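Local coordinates for protein benzoylformate decarboxylase (Mycobacterium smegmatis, PDB 4Q9D) that belongs to the thiamine pyrophosphate-dependent enzyme family and assembles as a four-chain protein with a magnesium ion bound in its C-terminal TPP-binding domain, at residues A194-I197 / N198-H202; P302-S305 / A306-P309. One frame throughout, in Å; residues are numbered along the deposited sequence.

Contact 1 of 2, residues A194-I197 / N198-H202; sequences AERI and NAAKH
The backbone N of Asn-198 donates to Ala-194 O at 2.9 Å, and one residue on, Ala-199 N reaches Glu-195 O at 3.2 Å: two i to i+4 bonds of helix 187-199. Three-residue bonds follow: Ala-199 N also makes a weak one to Arg-196 O, and Ala-200 N bonds Ile-197 O at 3.1 Å, a 3-10-like spacing in which the donor stands above the carbonyl plane, 67° out of it. Ala-200, with an extended backbone, already belongs to the turn. In the Rossmann-like central domain this helix leads into strand 203-207 by way of Lys-201 and His-202.

Polar side chains line the same turn. Asn-198 has CG beside its own backbone N (chi1 -75°), which lays the amide back over Ala-194 O, with CG 3.3 Å from that oxygen. Its OD1 is taken by the backbone N of Asp-330. The carboxylate of Glu-195 comes no closer than 4.0 Å, OE1 to Asn-198 ND2, and the two planes stand 81° apart.

Looser packing involves Arg-196. Its chain bends at chi2 and runs toward the C-terminal end of the helix, bringing NH1 to 4.2 Å from Ala-200 CB; Ala-200 N lies at the guanidinium edge, while NH2 forms a salt bridge with Asp-294. Beside it, Ile-197 packs on Leu-269, Val-271 and Leu-296 of the neighbouring strands.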
loop_
_atom_site.group_PDB
_atom_site.type_symbol
_atom_site.label_atom_id
_atom_site.label_comp_id
_atom_site.label_asym_id
_atom_site.label_seq_id
_atom_site.Cartn_x
_atom_site.Cartn_y
_atom_site.Cartn_z
ATOM N N ALA B 194 3.389 29.219 -27.794
ATOM C CA ALA B 194 3.091 30.590 -28.199
ATOM C C ALA B 194 2.907 30.679 -29.707
ATOM O O ALA B 194 2.030 31.386 -30.184
ATOM C CB ALA B 194 4.199 31.541 -27.754
ATOM N N GLU B 195 3.739 29.965 -30.455
ATOM C CA GLU B 195 3.607 29.956 -31.899
ATOM C C GLU B 195 2.262 29.360 -32.296
ATOM O O GLU B 195 1.626 29.835 -33.228
ATOM C CB GLU B 195 4.744 29.169 -32.564
ATOM C CG GLU B 195 6.047 29.940 -32.743
ATOM C CD GLU B 195 5.867 31.245 -33.541
ATOM O OE1 GLU B 195 4.987 31.309 -34.441
ATOM O OE2 GLU B 195 6.604 32.218 -33.252
ATOM N N ARG B 196 1.832 28.311 -31.599
ATOM C CA ARG B 196 0.574 27.652 -31.946
ATOM C C ARG B 196 -0.595 28.609 -31.636
ATOM O O ARG B 196 -1.603 28.647 -32.343
ATOM C CB ARG B 196 0.420 26.350 -31.155
ATOM C CG ARG B 196 -0.970 25.696 -31.280
ATOM C CD ARG B 196 -1.152 25.128 -32.687
ATOM N NE ARG B 196 -2.492 24.625 -32.961
ATOM C CZ ARG B 196 -3.505 25.395 -33.345
ATOM N NH1 ARG B 196 -3.317 26.710 -33.482
ATOM N NH2 ARG B 196 -4.699 24.851 -33.596
ATOM N N ILE B 197 -0.442 29.368 -30.566
ATOM C CA ILE B 197 -1.442 30.339 -30.149
ATOM C C ILE B 197 -1.519 31.474 -31.191
ATOM O O ILE B 197 -2.602 31.913 -31.540
ATOM C CB ILE B 197 -1.117 30.876 -28.736
ATOM C CG1 ILE B 197 -1.355 29.781 -27.660
ATOM C CG2 ILE B 197 -1.924 32.164 -28.396
ATOM C CD1 ILE B 197 -0.808 30.210 -26.289
ATOM N N ASN B 198 -0.372 31.931 -31.693
ATOM C CA ASN B 198 -0.352 33.015 -32.671
ATOM C C ASN B 198 -1.094 32.603 -33.926
ATOM O O ASN B 198 -1.703 33.429 -34.595
ATOM C CB ASN B 198 1.072 33.347 -33.077
ATOM C CG ASN B 198 1.822 34.099 -32.028
ATOM O OD1 ASN B 198 1.245 34.765 -31.152
ATOM N ND2 ASN B 198 3.142 34.022 -32.118
ATOM N N ALA B 199 -1.049 31.307 -34.226
ATOM C CA ALA B 199 -1.650 30.774 -35.436
ATOM C C ALA B 199 -3.151 30.562 -35.329
ATOM O O ALA B 199 -3.806 30.363 -36.344
ATOM C CB ALA B 199 -0.984 29.467 -35.816
ATOM N N ALA B 200 -3.699 30.546 -34.115
ATOM C CA ALA B 200 -5.131 30.299 -33.971
ATOM C C ALA B 200 -5.956 31.438 -34.580
ATOM O O ALA B 200 -5.597 32.605 -34.465
ATOM C CB ALA B 200 -5.505 30.124 -32.494
ATOM N N LYS B 201 -7.091 31.105 -35.177
ATOM C CA LYS B 201 -7.991 32.142 -35.657
ATOM C C LYS B 201 -9.028 32.467 -34.605
ATOM O O LYS B 201 -9.453 33.606 -34.491
ATOM C CB LYS B 201 -8.708 31.690 -36.932
ATOM C CG LYS B 201 -7.767 31.237 -38.040
ATOM C CD LYS B 201 -6.864 32.352 -38.495
ATOM C CE LYS B 201 -6.107 31.976 -39.766
ATOM N NZ LYS B 201 -5.270 33.124 -40.244
ATOM N N HIS B 202 -9.455 31.447 -33.857
ATOM C CA HIS B 202 -10.512 31.590 -32.860
ATOM C C HIS B 202 -10.113 30.873 -31.566
ATOM O O HIS B 202 -10.630 29.799 -31.260
ATOM C CB HIS B 202 -11.826 30.997 -33.385
ATOM C CG HIS B 202 -12.292 31.586 -34.679
ATOM N ND1 HIS B 202 -12.956 32.789 -34.748
ATOM C CD2 HIS B 202 -12.201 31.124 -35.954
ATOM C CE1 HIS B 202 -13.245 33.056 -36.015
ATOM N NE2 HIS B 202 -12.797 32.062 -36.762
#

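Contact 2 of 2, residues P302-S305 / A306-P309; sequences PHRS and AVAP
His-303 and Val-307, one turn apart on helix 302-307, meet side chain to side chain. This short helix is the connection of a beta-alpha-beta unit in the Rossmann-like central domain, between strands 294-299 and 312-315. The imidazole projects from the helix and leans toward its C-terminal end, with CG set opposite the backbone N and beside the carbonyl carbon (chi1 170°), and it meets the valine obliquely: Val-307 CG1 lies 3.3 Å from His-303 NE2 and 3.7 Å from His-303 CD2. The other methyl of the valine, CG2, sits 3.4 Å from His-303 O; both methyls lie beside that carbonyl oxygen, and CG1 alone also meets the ring.

Arg-304 approaches the same valine from another direction. Its chain bends at chi2, and NH1 comes to 3.9 Å from Val-307 CG2, again obliquely. One face of its guanidinium receives His-303 CE1, 4.0 Å above the plane and offset toward the rim. At the charged end, NH2 makes a salt bridge with Asp-110 of the third subunit.

Ser-305 faces differently, packing against Gln-297, Thr-299, Ser-313 and Val-315 of the two strands, with its OG hydrogen-bonded to Gln-151 OE1 of the second subunit. The helical frame under these side chains rests on two i to i+4 bonds: Val-307 N reaches His-303 O at 3.0 Å, and Ala-306 N reaches Pro-302 O at 2.9 Å. Pro-302 O is gripped twice, its second donor being NE2 of Gln-151 of the second subunit.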
loop_
_atom_site.group_PDB
_atom_site.type_symbol
_atom_site.label_atom_id
_atom_site.label_comp_id
_atom_site.label_asym_id
_atom_site.label_seq_id
_atom_site.Cartn_x
_atom_site.Cartn_y
_atom_site.Cartn_z
ATOM N N PRO B 302 2.077 17.624 -12.725
ATOM C CA PRO B 302 2.287 16.601 -13.753
ATOM C C PRO B 302 1.198 15.526 -13.768
ATOM O O PRO B 302 1.007 14.878 -14.798
ATOM C CB PRO B 302 3.659 15.985 -13.385
ATOM C CG PRO B 302 4.280 16.967 -12.416
ATOM C CD PRO B 302 3.167 17.660 -11.726
ATOM N N HIS B 303 0.518 15.322 -12.639
ATOM C CA HIS B 303 -0.550 14.356 -12.605
ATOM C C HIS B 303 -1.710 14.829 -13.500
ATOM O O HIS B 303 -2.337 14.027 -14.219
ATOM C CB HIS B 303 -1.066 14.110 -11.169
ATOM C CG HIS B 303 -2.322 13.295 -11.149
ATOM N ND1 HIS B 303 -3.577 13.848 -10.931
ATOM C CD2 HIS B 303 -2.542 11.979 -11.393
ATOM C CE1 HIS B 303 -4.490 12.906 -11.009
ATOM N NE2 HIS B 303 -3.888 11.755 -11.282
ATOM N N ARG B 304 -2.006 16.123 -13.434
ATOM C CA ARG B 304 -3.089 16.714 -14.238
ATOM C C ARG B 304 -2.814 16.692 -15.747
ATOM O O ARG B 304 -3.735 16.489 -16.544
ATOM C CB ARG B 304 -3.426 18.137 -13.778
ATOM C CG ARG B 304 -4.280 18.154 -12.523
ATOM C CD ARG B 304 -5.441 17.160 -12.783
ATOM N NE ARG B 304 -6.103 16.665 -11.586
ATOM C CZ ARG B 304 -7.217 15.929 -11.598
ATOM N NH1 ARG B 304 -7.839 15.618 -12.745
ATOM N NH2 ARG B 304 -7.728 15.536 -10.446
ATOM N N SER B 305 -1.562 16.886 -16.150
ATOM C CA SER B 305 -1.233 16.751 -17.575
ATOM C C SER B 305 -1.205 15.275 -17.957
ATOM O O SER B 305 -1.538 14.916 -19.083
ATOM C CB SER B 305 0.119 17.413 -17.900
ATOM O OG SER B 305 1.072 17.101 -16.895
ATOM N N ALA B 306 -0.818 14.407 -17.015
ATOM C CA ALA B 306 -0.719 12.974 -17.320
ATOM C C ALA B 306 -2.059 12.304 -17.578
ATOM O O ALA B 306 -2.135 11.387 -18.399
ATOM C CB ALA B 306 0.004 12.225 -16.203
ATOM N N VAL B 307 -3.099 12.720 -16.844
ATOM C CA VAL B 307 -4.414 12.077 -16.980
ATOM C C VAL B 307 -5.299 12.696 -18.079
ATOM O O VAL B 307 -6.348 12.155 -18.369
ATOM C CB VAL B 307 -5.223 12.045 -15.646
ATOM C CG1 VAL B 307 -4.441 11.273 -14.535
ATOM C CG2 VAL B 307 -5.589 13.479 -15.172
ATOM N N ALA B 308 -4.885 13.831 -18.650
ATOM C CA ALA B 308 -5.687 14.541 -19.642
ATOM C C ALA B 308 -5.942 13.612 -20.823
ATOM O O ALA B 308 -5.018 12.978 -21.303
ATOM C CB ALA B 308 -4.962 15.811 -20.103
ATOM N N PRO B 309 -7.210 13.503 -21.281
ATOM C CA PRO B 309 -7.523 12.576 -22.379
ATOM C C PRO B 309 -7.015 13.068 -23.735
ATOM O O PRO B 309 -6.862 12.274 -24.670
ATOM C CB PRO B 309 -9.068 12.537 -22.383
ATOM C CG PRO B 309 -9.486 13.839 -21.797
ATOM C CD PRO B 309 -8.408 14.192 -20.770
#

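Contact 1 and contact 2 illustrate how two helices of one Rossmann-like domain serve different surroundings. They follow each other along the chain, and their centres lie 23 Å apart, with nearest atoms about 15 Å apart, so they do not touch. Strand 294-299 connects them: Arg-196 and Ile-197 pack on its Leu-296, while residues 302-309 meet its Gln-297 and Thr-299. No other chain of the assembly touches 194-202, whereas 302-309 is bordered by two further subunits. The magnesium ion, held by Asp-434, Asn-461 and Glu-463, belongs to another domain, and neither contact contributes a ligand to it.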